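Local coordinates for aminopeptidase-like protein (PDB 5JM6) that probably cleaves amino-terminal residues from peptides as a zinc aminopeptidase of the M18 family and forms dodecamers linked to the Cvt pathway of selective autophagy, at residues Asp135-Arg140 / Gln160-Leu165; Ala139-Thr144 / Ser255-Lys260; Leu156-Tyr161 / Met225-Gly230; Gly177-Val182 / Asn279-Leu284. All blocks are in the same frame, centred on the assembly; numbering follows the deposited sequence.

Contact 1: residues Asp135-Arg140 / Gln160-Leu165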
loop_
_atom_site.group_PDB
_atom_site.type_symbol
_atom_site.label_atom_id
_atom_site.label_comp_id
_atom_site.label_asym_id
_atom_site.label_seq_id
_atom_site.Cartn_x
_atom_site.Cartn_y
_atom_site.Cartn_z
ATOM N N ASP A 135 22.439 7.913 38.489
ATOM C CA ASP A 135 22.850 7.962 37.089
ATOM C C ASP A 135 21.808 8.736 36.290
ATOM O O ASP A 135 20.644 8.806 36.682
ATOM C CB ASP A 135 23.026 6.562 36.504
ATOM C CG ASP A 135 21.706 5.862 36.275
ATOM O OD1 ASP A 135 20.894 5.800 37.222
ATOM O OD2 ASP A 135 21.474 5.385 35.144
ATOM N N ALA A 136 22.216 9.286 35.155
ATOM C CA ALA A 136 21.323 10.033 34.283
ATOM C C ALA A 136 21.654 9.713 32.840
ATOM O O ALA A 136 22.749 9.274 32.553
ATOM C CB ALA A 136 21.461 11.517 34.538
ATOM N N LEU A 137 20.720 9.933 31.925
ATOM C CA LEU A 137 20.999 9.652 30.529
ATOM C C LEU A 137 22.158 10.540 30.145
ATOM O O LEU A 137 22.145 11.726 30.420
ATOM C CB LEU A 137 19.786 9.968 29.662
ATOM C CG LEU A 137 18.736 8.869 29.539
ATOM C CD1 LEU A 137 18.078 8.632 30.884
ATOM C CD2 LEU A 137 17.698 9.272 28.516
ATOM N N THR A 138 23.155 9.962 29.493
ATOM C CA THR A 138 24.365 10.691 29.130
ATOM C C THR A 138 25.098 9.973 27.998
ATOM O O THR A 138 24.769 8.836 27.667
ATOM C CB THR A 138 25.297 10.870 30.348
ATOM O OG1 THR A 138 26.292 11.860 30.058
ATOM C CG2 THR A 138 25.964 9.555 30.723
ATOM N N ALA A 139 26.059 10.650 27.379
ATOM C CA ALA A 139 26.800 10.070 26.262
ATOM C C ALA A 139 28.261 9.828 26.626
ATOM O O ALA A 139 29.036 10.771 26.773
ATOM C CB ALA A 139 26.704 10.971 25.041
ATOM N N ARG A 140 28.638 8.560 26.746
ATOM C CA ARG A 140 29.982 8.214 27.190
ATOM C C ARG A 140 30.973 8.142 26.037
ATOM O O ARG A 140 30.648 7.670 24.948
ATOM C CB ARG A 140 29.964 6.887 27.949
ATOM C CG ARG A 140 29.107 6.941 29.197
ATOM C CD ARG A 140 29.357 5.774 30.131
ATOM N NE ARG A 140 29.545 6.257 31.495
ATOM C CZ ARG A 140 28.594 6.285 32.424
ATOM N NH1 ARG A 140 27.374 5.843 32.147
ATOM N NH2 ARG A 140 28.866 6.752 33.633
ATOM N N GLN A 160 25.805 6.442 23.141
ATOM C CA GLN A 160 24.715 6.788 24.040
ATOM C C GLN A 160 24.649 5.721 25.128
ATOM O O GLN A 160 24.530 4.525 24.855
ATOM C CB GLN A 160 23.374 6.940 23.292
ATOM C CG GLN A 160 22.654 5.659 22.860
ATOM C CD GLN A 160 23.228 5.042 21.598
ATOM O OE1 GLN A 160 24.124 5.602 20.969
ATOM N NE2 GLN A 160 22.705 3.879 21.220
ATOM N N TYR A 161 24.770 6.169 26.372
ATOM C CA TYR A 161 24.753 5.265 27.509
ATOM C C TYR A 161 23.355 4.724 27.730
ATOM O O TYR A 161 23.131 3.515 27.748
ATOM C CB TYR A 161 25.257 5.985 28.769
ATOM C CG TYR A 161 24.642 5.520 30.076
ATOM C CD1 TYR A 161 23.848 6.373 30.837
ATOM C CD2 TYR A 161 24.864 4.238 30.553
ATOM C CE1 TYR A 161 23.289 5.954 32.036
ATOM C CE2 TYR A 161 24.314 3.815 31.745
ATOM C CZ TYR A 161 23.524 4.671 32.482
ATOM O OH TYR A 161 22.977 4.235 33.668
ATOM N N ALA A 162 22.410 5.634 27.885
ATOM C CA ALA A 162 21.106 5.252 28.381
ATOM C C ALA A 162 20.114 4.871 27.295
ATOM O O ALA A 162 19.125 4.189 27.567
ATOM C CB ALA A 162 20.557 6.372 29.197
ATOM N N GLY A 163 20.427 5.232 26.055
ATOM C CA GLY A 163 19.394 5.540 25.084
ATOM C C GLY A 163 19.217 7.050 25.084
ATOM O O GLY A 163 18.157 7.575 24.743
ATOM N N ALA A 164 20.278 7.744 25.490
ATOM C CA ALA A 164 20.247 9.184 25.731
ATOM C C ALA A 164 20.124 10.086 24.506
ATOM O O ALA A 164 19.390 11.073 24.563
ATOM C CB ALA A 164 21.480 9.591 26.511
ATOM N N LEU A 165 20.769 9.767 23.388
ATOM C CA LEU A 165 20.881 10.817 22.393
ATOM C C LEU A 165 19.588 10.853 21.620
ATOM O O LEU A 165 19.413 10.191 20.603
ATOM C CB LEU A 165 22.052 10.555 21.439
ATOM C CG LEU A 165 23.462 10.508 22.022
ATOM C CD1 LEU A 165 24.430 9.871 21.038
ATOM C CD2 LEU A 165 23.911 11.910 22.375
#

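Contact 2: residues Ala139-Thr144 / Ser255-Lys260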
loop_
_atom_site.group_PDB
_atom_site.type_symbol
_atom_site.label_atom_id
_atom_site.label_comp_id
_atom_site.label_asym_id
_atom_site.label_seq_id
_atom_site.Cartn_x
_atom_site.Cartn_y
_atom_site.Cartn_z
ATOM N N ALA A 139 26.059 10.650 27.379
ATOM C CA ALA A 139 26.800 10.070 26.262
ATOM C C ALA A 139 28.261 9.828 26.626
ATOM O O ALA A 139 29.036 10.771 26.773
ATOM C CB ALA A 139 26.704 10.971 25.041
ATOM N N ARG A 140 28.638 8.560 26.746
ATOM C CA ARG A 140 29.982 8.214 27.190
ATOM C C ARG A 140 30.973 8.142 26.037
ATOM O O ARG A 140 30.648 7.670 24.948
ATOM C CB ARG A 140 29.964 6.887 27.949
ATOM C CG ARG A 140 29.107 6.941 29.197
ATOM C CD ARG A 140 29.357 5.774 30.131
ATOM N NE ARG A 140 29.545 6.257 31.495
ATOM C CZ ARG A 140 28.594 6.285 32.424
ATOM N NH1 ARG A 140 27.374 5.843 32.147
ATOM N NH2 ARG A 140 28.866 6.752 33.633
ATOM N N LEU A 141 32.185 8.626 26.294
ATOM C CA LEU A 141 33.272 8.521 25.335
ATOM C C LEU A 141 33.590 7.059 25.051
ATOM O O LEU A 141 33.650 6.234 25.963
ATOM C CB LEU A 141 34.522 9.239 25.848
ATOM C CG LEU A 141 34.723 10.712 25.478
ATOM C CD1 LEU A 141 33.589 11.585 25.997
ATOM C CD2 LEU A 141 36.065 11.205 26.000
ATOM N N LYS A 142 33.783 6.747 23.775
ATOM C CA LYS A 142 34.164 5.409 23.347
ATOM C C LYS A 142 35.535 5.043 23.912
ATOM O O LYS A 142 36.308 5.934 24.264
ATOM C CB LYS A 142 34.179 5.335 21.821
ATOM C CG LYS A 142 32.831 5.598 21.166
ATOM C CD LYS A 142 32.503 4.492 20.191
ATOM C CE LYS A 142 31.206 4.715 19.426
ATOM N NZ LYS A 142 31.266 5.869 18.487
ATOM N N PRO A 143 35.833 3.737 24.030
ATOM C CA PRO A 143 37.204 3.334 24.367
ATOM C C PRO A 143 38.245 3.995 23.461
ATOM O O PRO A 143 39.256 4.488 23.960
ATOM C CB PRO A 143 37.167 1.821 24.171
ATOM C CG PRO A 143 35.784 1.459 24.607
ATOM C CD PRO A 143 34.894 2.607 24.154
ATOM N N THR A 144 37.995 4.017 22.157
ATOM C CA THR A 144 38.755 4.884 21.265
ATOM C C THR A 144 37.842 6.030 20.854
ATOM O O THR A 144 36.914 5.844 20.067
ATOM C CB THR A 144 39.264 4.135 20.015
ATOM O OG1 THR A 144 40.136 3.070 20.411
ATOM C CG2 THR A 144 40.017 5.081 19.091
ATOM N N SER A 255 47.004 7.495 23.206
ATOM C CA SER A 255 46.988 7.470 21.748
ATOM C C SER A 255 45.604 7.166 21.167
ATOM O O SER A 255 45.352 7.446 19.997
ATOM C CB SER A 255 48.002 6.452 21.223
ATOM O OG SER A 255 47.627 5.133 21.578
ATOM N N THR A 256 44.706 6.599 21.970
ATOM C CA THR A 256 43.366 6.267 21.480
ATOM C C THR A 256 42.407 7.454 21.541
ATOM O O THR A 256 41.267 7.361 21.091
ATOM C CB THR A 256 42.733 5.102 22.270
ATOM O OG1 THR A 256 42.706 5.419 23.668
ATOM C CG2 THR A 256 43.515 3.817 22.057
ATOM N N GLN A 257 42.886 8.572 22.076
ATOM C CA GLN A 257 42.035 9.713 22.396
ATOM C C GLN A 257 42.436 10.940 21.583
ATOM O O GLN A 257 43.529 10.974 21.018
ATOM C CB GLN A 257 42.119 10.022 23.894
ATOM C CG GLN A 257 41.919 8.811 24.785
ATOM C CD GLN A 257 40.475 8.362 24.837
ATOM O OE1 GLN A 257 39.568 9.171 25.025
ATOM N NE2 GLN A 257 40.251 7.066 24.653
ATOM N N PRO A 258 41.538 11.935 21.482
ATOM C CA PRO A 258 41.947 13.194 20.849
ATOM C C PRO A 258 43.125 13.811 21.593
ATOM O O PRO A 258 43.049 13.956 22.814
ATOM C CB PRO A 258 40.695 14.069 20.965
ATOM C CG PRO A 258 39.569 13.098 21.051
ATOM C CD PRO A 258 40.105 11.930 21.826
ATOM N N PRO A 259 44.199 14.169 20.871
ATOM C CA PRO A 259 45.432 14.656 21.503
ATOM C C PRO A 259 45.163 15.862 22.380
ATOM O O PRO A 259 45.740 16.023 23.457
ATOM C CB PRO A 259 46.314 15.045 20.313
ATOM C CG PRO A 259 45.760 14.290 19.157
ATOM C CD PRO A 259 44.286 14.197 19.401
ATOM N N LYS A 260 44.255 16.698 21.900
ATOM C CA LYS A 260 43.940 17.959 22.538
ATOM C C LYS A 260 43.098 17.800 23.794
ATOM O O LYS A 260 43.156 18.634 24.696
ATOM C CB LYS A 260 43.228 18.858 21.541
ATOM C CG LYS A 260 44.079 20.027 21.181
ATOM C CD LYS A 260 43.464 20.919 20.149
ATOM C CE LYS A 260 44.584 21.603 19.402
ATOM N NZ LYS A 260 44.086 22.777 18.656
#

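Contact 3: residues Leu156-Tyr161 / Met225-Gly230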
loop_
_atom_site.group_PDB
_atom_site.type_symbol
_atom_site.label_atom_id
_atom_site.label_comp_id
_atom_site.label_asym_id
_atom_site.label_seq_id
_atom_site.Cartn_x
_atom_site.Cartn_y
_atom_site.Cartn_z
ATOM N N LEU A 156 34.506 13.473 17.802
ATOM C CA LEU A 156 34.698 12.670 19.005
ATOM C C LEU A 156 33.801 11.436 19.012
ATOM O O LEU A 156 32.584 11.552 18.881
ATOM C CB LEU A 156 34.418 13.514 20.248
ATOM C CG LEU A 156 34.601 12.813 21.592
ATOM C CD1 LEU A 156 36.073 12.584 21.854
ATOM C CD2 LEU A 156 33.967 13.620 22.711
ATOM N N GLY A 157 34.401 10.256 19.135
ATOM C CA GLY A 157 33.622 9.034 19.253
ATOM C C GLY A 157 32.909 8.904 20.586
ATOM O O GLY A 157 33.551 8.836 21.634
ATOM N N VAL A 158 31.583 8.808 20.549
ATOM C CA VAL A 158 30.805 8.627 21.770
ATOM C C VAL A 158 29.741 7.561 21.567
ATOM O O VAL A 158 29.419 7.192 20.438
ATOM C CB VAL A 158 30.119 9.935 22.240
ATOM C CG1 VAL A 158 31.142 11.049 22.444
ATOM C CG2 VAL A 158 29.032 10.358 21.262
ATOM N N ALA A 159 29.202 7.069 22.675
ATOM C CA ALA A 159 28.161 6.055 22.647
ATOM C C ALA A 159 27.052 6.454 23.605
ATOM O O ALA A 159 27.328 6.784 24.760
ATOM C CB ALA A 159 28.731 4.695 23.019
ATOM N N GLN A 160 25.805 6.442 23.141
ATOM C CA GLN A 160 24.715 6.788 24.040
ATOM C C GLN A 160 24.649 5.721 25.128
ATOM O O GLN A 160 24.530 4.525 24.855
ATOM C CB GLN A 160 23.374 6.940 23.292
ATOM C CG GLN A 160 22.654 5.659 22.860
ATOM C CD GLN A 160 23.228 5.042 21.598
ATOM O OE1 GLN A 160 24.124 5.602 20.969
ATOM N NE2 GLN A 160 22.705 3.879 21.220
ATOM N N TYR A 161 24.770 6.169 26.372
ATOM C CA TYR A 161 24.753 5.265 27.509
ATOM C C TYR A 161 23.355 4.724 27.730
ATOM O O TYR A 161 23.131 3.515 27.748
ATOM C CB TYR A 161 25.257 5.985 28.769
ATOM C CG TYR A 161 24.642 5.520 30.076
ATOM C CD1 TYR A 161 23.848 6.373 30.837
ATOM C CD2 TYR A 161 24.864 4.238 30.553
ATOM C CE1 TYR A 161 23.289 5.954 32.036
ATOM C CE2 TYR A 161 24.314 3.815 31.745
ATOM C CZ TYR A 161 23.524 4.671 32.482
ATOM O OH TYR A 161 22.977 4.235 33.668
ATOM N N MET A 225 24.854 11.793 14.528
ATOM C CA MET A 225 25.202 12.579 15.701
ATOM C C MET A 225 26.580 12.201 16.199
ATOM O O MET A 225 26.723 11.453 17.164
ATOM C CB MET A 225 24.170 12.342 16.805
ATOM C CG MET A 225 22.734 12.346 16.314
ATOM S SD MET A 225 21.550 11.882 17.591
ATOM C CE MET A 225 21.415 13.412 18.509
ATOM N N VAL A 226 27.582 12.856 15.641
ATOM C CA VAL A 226 28.954 12.668 16.061
ATOM C C VAL A 226 29.391 14.034 16.499
ATOM O O VAL A 226 29.442 14.947 15.679
ATOM C CB VAL A 226 29.859 12.130 14.941
ATOM C CG1 VAL A 226 31.286 11.976 15.443
ATOM C CG2 VAL A 226 29.331 10.806 14.420
ATOM N N PRO A 227 29.679 14.194 17.791
ATOM C CA PRO A 227 30.003 15.529 18.291
ATOM C C PRO A 227 31.181 16.158 17.558
ATOM O O PRO A 227 32.034 15.460 17.006
ATOM C CB PRO A 227 30.340 15.278 19.761
ATOM C CG PRO A 227 29.606 14.027 20.104
ATOM C CD PRO A 227 29.649 13.188 18.865
ATOM N N VAL A 228 31.191 17.484 17.544
ATOM C CA VAL A 228 32.247 18.263 16.920
ATOM C C VAL A 228 33.007 19.020 18.011
ATOM O O VAL A 228 32.410 19.777 18.777
ATOM C CB VAL A 228 31.662 19.227 15.869
ATOM C CG1 VAL A 228 32.562 20.407 15.666
ATOM C CG2 VAL A 228 31.427 18.497 14.552
ATOM N N ILE A 229 34.295 18.721 18.156
ATOM C CA ILE A 229 35.106 19.324 19.217
ATOM C C ILE A 229 36.119 20.413 18.824
ATOM O O ILE A 229 36.762 20.995 19.700
ATOM C CB ILE A 229 35.858 18.223 19.975
ATOM C CG1 ILE A 229 36.904 17.567 19.075
ATOM C CG2 ILE A 229 34.871 17.187 20.491
ATOM C CD1 ILE A 229 37.595 16.382 19.714
ATOM N N GLY A 230 36.275 20.692 17.534
ATOM C CA GLY A 230 37.273 21.659 17.109
ATOM C C GLY A 230 37.476 21.704 15.609
ATOM O O GLY A 230 36.862 20.940 14.867
#

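Contact 4: residues Gly177-Val182 / Asn279-Leu284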
loop_
_atom_site.group_PDB
_atom_site.type_symbol
_atom_site.label_atom_id
_atom_site.label_comp_id
_atom_site.label_asym_id
_atom_site.label_seq_id
_atom_site.Cartn_x
_atom_site.Cartn_y
_atom_site.Cartn_z
ATOM N N GLY A 177 33.286 15.545 31.322
ATOM C CA GLY A 177 33.694 15.318 32.693
ATOM C C GLY A 177 33.620 13.849 33.037
ATOM O O GLY A 177 33.110 13.042 32.262
ATOM N N GLY A 178 34.154 13.496 34.198
ATOM C CA GLY A 178 34.150 12.116 34.625
ATOM C C GLY A 178 35.346 11.826 35.500
ATOM O O GLY A 178 35.895 12.718 36.147
ATOM N N ARG A 179 35.750 10.564 35.518
ATOM C CA ARG A 179 36.898 10.155 36.305
ATOM C C ARG A 179 38.053 9.693 35.426
ATOM O O ARG A 179 37.853 9.194 34.319
ATOM C CB ARG A 179 36.506 9.045 37.268
ATOM C CG ARG A 179 36.055 7.781 36.577
ATOM C CD ARG A 179 35.902 6.680 37.588
ATOM N NE ARG A 179 35.461 5.429 36.987
ATOM C CZ ARG A 179 35.062 4.380 37.694
ATOM N NH1 ARG A 179 35.049 4.446 39.018
ATOM N NH2 ARG A 179 34.673 3.270 37.082
ATOM N N VAL A 180 39.265 9.871 35.939
ATOM C CA VAL A 180 40.471 9.445 35.248
ATOM C C VAL A 180 41.222 8.445 36.112
ATOM O O VAL A 180 41.353 8.637 37.321
ATOM C CB VAL A 180 41.391 10.639 34.925
ATOM C CG1 VAL A 180 42.538 10.199 34.029
ATOM C CG2 VAL A 180 40.601 11.761 34.273
ATOM N N ILE A 181 41.714 7.376 35.496
ATOM C CA ILE A 181 42.519 6.418 36.231
ATOM C C ILE A 181 43.978 6.815 36.061
ATOM O O ILE A 181 44.569 6.630 34.997
ATOM C CB ILE A 181 42.278 4.982 35.736
ATOM C CG1 ILE A 181 40.776 4.708 35.631
ATOM C CG2 ILE A 181 42.934 3.982 36.662
ATOM C CD1 ILE A 181 40.041 4.818 36.951
ATOM N N VAL A 182 44.556 7.339 37.135
ATOM C CA VAL A 182 45.875 7.952 37.085
ATOM C C VAL A 182 46.897 7.070 37.783
ATOM O O VAL A 182 46.586 6.391 38.763
ATOM C CB VAL A 182 45.854 9.372 37.726
ATOM C CG1 VAL A 182 47.217 9.772 38.290
ATOM C CG2 VAL A 182 45.365 10.404 36.717
ATOM N N ASN A 279 43.510 5.060 31.832
ATOM C CA ASN A 279 42.162 5.040 31.280
ATOM C C ASN A 279 41.388 6.215 31.854
ATOM O O ASN A 279 41.858 6.879 32.777
ATOM C CB ASN A 279 41.443 3.727 31.610
ATOM C CG ASN A 279 40.612 3.207 30.453
ATOM O OD1 ASN A 279 39.581 3.781 30.104
ATOM N ND2 ASN A 279 41.055 2.105 29.857
ATOM N N TRP A 280 40.213 6.486 31.302
ATOM C CA TRP A 280 39.303 7.419 31.943
ATOM C C TRP A 280 37.863 7.078 31.602
ATOM O O TRP A 280 37.591 6.375 30.628
ATOM C CB TRP A 280 39.614 8.876 31.563
ATOM C CG TRP A 280 39.547 9.228 30.095
ATOM C CD1 TRP A 280 38.637 8.785 29.177
ATOM C CD2 TRP A 280 40.374 10.176 29.409
ATOM N NE1 TRP A 280 38.878 9.361 27.954
ATOM C CE2 TRP A 280 39.936 10.223 28.071
ATOM C CE3 TRP A 280 41.454 10.977 29.794
ATOM C CZ2 TRP A 280 40.538 11.041 27.118
ATOM C CZ3 TRP A 280 42.052 11.784 28.842
ATOM C CH2 TRP A 280 41.593 11.809 27.521
ATOM N N GLU A 281 36.947 7.545 32.438
ATOM C CA GLU A 281 35.535 7.411 32.153
ATOM C C GLU A 281 34.950 8.805 32.014
ATOM O O GLU A 281 34.729 9.491 33.009
ATOM C CB GLU A 281 34.847 6.624 33.267
ATOM C CG GLU A 281 33.955 5.500 32.786
ATOM C CD GLU A 281 33.581 4.546 33.901
ATOM O OE1 GLU A 281 32.380 4.237 34.042
ATOM O OE2 GLU A 281 34.490 4.100 34.634
ATOM N N LEU A 282 34.670 9.209 30.781
ATOM C CA LEU A 282 34.227 10.570 30.518
ATOM C C LEU A 282 32.932 10.559 29.729
ATOM O O LEU A 282 32.706 9.683 28.894
ATOM C CB LEU A 282 35.303 11.359 29.763
ATOM C CG LEU A 282 36.668 11.506 30.443
ATOM C CD1 LEU A 282 37.647 12.221 29.531
ATOM C CD2 LEU A 282 36.533 12.250 31.756
ATOM N N GLU A 283 32.079 11.536 30.007
ATOM C CA GLU A 283 30.808 11.658 29.315
ATOM C C GLU A 283 30.562 13.102 28.912
ATOM O O GLU A 283 31.233 14.015 29.394
ATOM C CB GLU A 283 29.666 11.150 30.197
ATOM C CG GLU A 283 29.598 11.826 31.554
ATOM C CD GLU A 283 28.636 11.139 32.503
ATOM O OE1 GLU A 283 28.785 9.919 32.723
ATOM O OE2 GLU A 283 27.730 11.821 33.027
ATOM N N LEU A 284 29.606 13.300 28.016
ATOM C CA LEU A 284 29.194 14.638 27.633
ATOM C C LEU A 284 27.954 15.031 28.420
ATOM O O LEU A 284 27.050 14.220 28.617
ATOM C CB LEU A 284 28.932 14.714 26.128
ATOM C CG LEU A 284 30.123 14.315 25.256
ATOM C CD1 LEU A 284 29.785 14.427 23.778
ATOM C CD2 LEU A 284 31.341 15.161 25.599
#

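Contact 1: residues Asp135-Arg140 / Gln160-Leu165
Asp135 holds CG between its backbone N and carbonyl carbon (chi1 73°), which turns the carboxylate toward Tyr161, while a bend in the Arg140 chain at chi3 brings NH1 back over the same tyrosine ring. The phenol oxygen donates to Asp135: Tyr161 OH and Asp135 OD2 are modelled 2.4 Å apart, a value too short to be taken literally. OD2 lies at the ring edge, and the carboxylate plane is turned 79° from that of the ring. Arg140 makes a cation-pi contact over one face, its CZ 4.8 Å from the Tyr161 ring centroid. The guanidinium is not stacked flat: it turns its edge to the ring face, the two planes nearly perpendicular, with Arg140 NH1 3.4 Å from Tyr161 CD2.

The backbone is tied by Tyr161 N, which donates to Thr138 O at 3.0 Å. This bond follows the Ala139-Gln160 pairing, an antiparallel non-hydrogen-bonded pair where strand 139-141 meets the end of strand 153-160. Farther along, Leu137 CB packs on Ala164 CB at 3.6 Å, and Ala139 CB meets Leu165 CD2 at 4.0 Å.

The other carboxylate oxygen, Asp135 OD1, is hydrogen-bonded to His133 ND1 and to the backbone N of Glu339. His133 is a zinc ligand. Asp135 is thus a second-shell residue, likely to help orient this histidine, and Tyr161, one step farther out, probably helps to fix the rotation of the carboxylate.

Contact 2: residues Ala139-Thr144 / Ser255-Lys260
Thr256 OG1 is held by two partners in its own part of the chain, Phe253 O and Gln257 NE2, and this small cluster abuts Pro143 and Thr144. The bond from Gln257 NE2 to Thr256 OG1 measures 3.1 Å and is nearly straight at 164°, with the hydroxyl close to the amide plane. The setting is the approach to helix 259-268, whose N-cap position is Pro258, packed against the chain leaving strand 139-141 of the six-stranded antiparallel sheet.

Gln257 reaches across because its chain bends at chi2 (-74°), laying the amide beside the other segment: NE2 comes within 2.8 Å of Pro143 O, and OE1 lies 4.2 Å from Leu141 CD2. An alanine in place of Gln257 would probably leave Thr256 OG1 without the amide donor and open a gap beside the Pro143 carbonyl.

A neighbouring subunit adjoins the same turn, where its His408 bonds to Thr144 N and packs on Pro143. The two threonine side chains cross at about a right angle, Thr144 OG1 sitting 3.8 Å from Thr256 CB. The Thr256 carbonyl is approached by two carbons of Thr144: Thr144 CG2 is 3.3 Å from Thr256 O, and Thr144 CA makes a CA-H...O contact with it at 3.5 Å.

Contact 3: residues Leu156-Tyr161 / Met225-Gly230
Leu156, Pro227 and Ile229 carry most of this contact, which joins strand 153-160 to strand 228-231, outermost within this chain in the six-stranded antiparallel sheet, next to a classic beta bulge in which Ile229 and Gly230 both face Val154. Leu156 has the most surface buried. Its backbone N donates to Pro227 O at 3.3 Å, a bent bond of 140° in which the donor stands above the carbonyl plane.

The Leu156 carbonyl points into an apolar setting made by the other segment, with Pro227 CD 3.4 Å and Val226 CG1 3.7 Å from Leu156 O. On the side-chain side, Leu156 CB packs on Ile229 CG2 at 3.7 Å. Because Leu156 CG is anti to the backbone N (chi1 -179°), the rest of the side chain runs on past these residues and meets Leu284 of strand 277-286, two strands away across 139-141. Pro227 touches Leu156, Val158 and Leu284, linking strands 153-160 and 277-286 through apolar contacts just before strand 228-231.

The edge is also an assembly surface: Val226 O accepts from Asn399 of a neighbouring subunit, the backbone of Ile229 bonds to that same chain, and Ile229 packs on its Leu295. Within the chain, the CD-CG part of the proline ring is also met by Val158, whose CG2 branch comes to 3.8 Å from Pro227 CD while its CG1 faces Pro227 CG at 4.1 Å.

Contact 4: residues Gly177-Val182 / Asn279-Leu284
Arg179 and Glu281 sit opposite one another in a hydrogen-bonded pair of two antiparallel strands, and their side chains run side by side on the face they share with Ile181 and Asn279. From Arg179 CB the chain leaves with CG between the backbone N and carbonyl carbon (chi1 63°), and CG lies against Glu281 CB at 3.7 Å. CD then passes Glu281 OE2 at 4.2 Å, and from there the arginine grips this single oxygen side-on: Arg179 NE bonds to Glu281 OE2 at 2.9 Å and NH2 to the same atom at 2.6 Å. OE2 lies in the guanidinium plane, yet the two groups are not coplanar; their planes stand 69° apart, with NE above the carboxylate plane and NH2 on the syn side.

The pair is completed by a neighbouring subunit, whose Ser430 bonds to Glu281 OE2 and whose Asp429 forms a salt bridge with Arg179 NH2. A leucine in place of Arg179 would probably leave Glu281 and that Asp429 without their shared positive mate at the subunit interface. One residue earlier in the strand, Gly178 CA makes a CA-H...O contact with Glu281 O at 3.1 Å, and a CB on this glycine would run into that oxygen.

Strand 190-196 flanks 174-183, strand 139-141 flanks 277-286, and helix 259-268 covers the face bearing Val180 and Trp280.

In the fold
Each contact has a segment on one antiparallel sheet, with strand 139-141 in its middle. Arg140 O bonds to Ala159 N at 2.8 Å, linking contact 1 to contact 3, while Ala139 O bonds to Leu284 N at 2.9 Å, linking contact 1 to contact 4. The centres of contacts 2 and 3 are about 9 Å apart, and those of contacts 2 and 4 about 10 Å. Contact 1 is the one beside the metal site: the Leu137 side chain is about 4 Å from a bound zinc ion, against about 13 Å for Glu283 of contact 4. Contacts 2, 3 and 4 instead reach neighbouring subunits, so the sheet and its turns lie between zinc site and dodecamer interfaces.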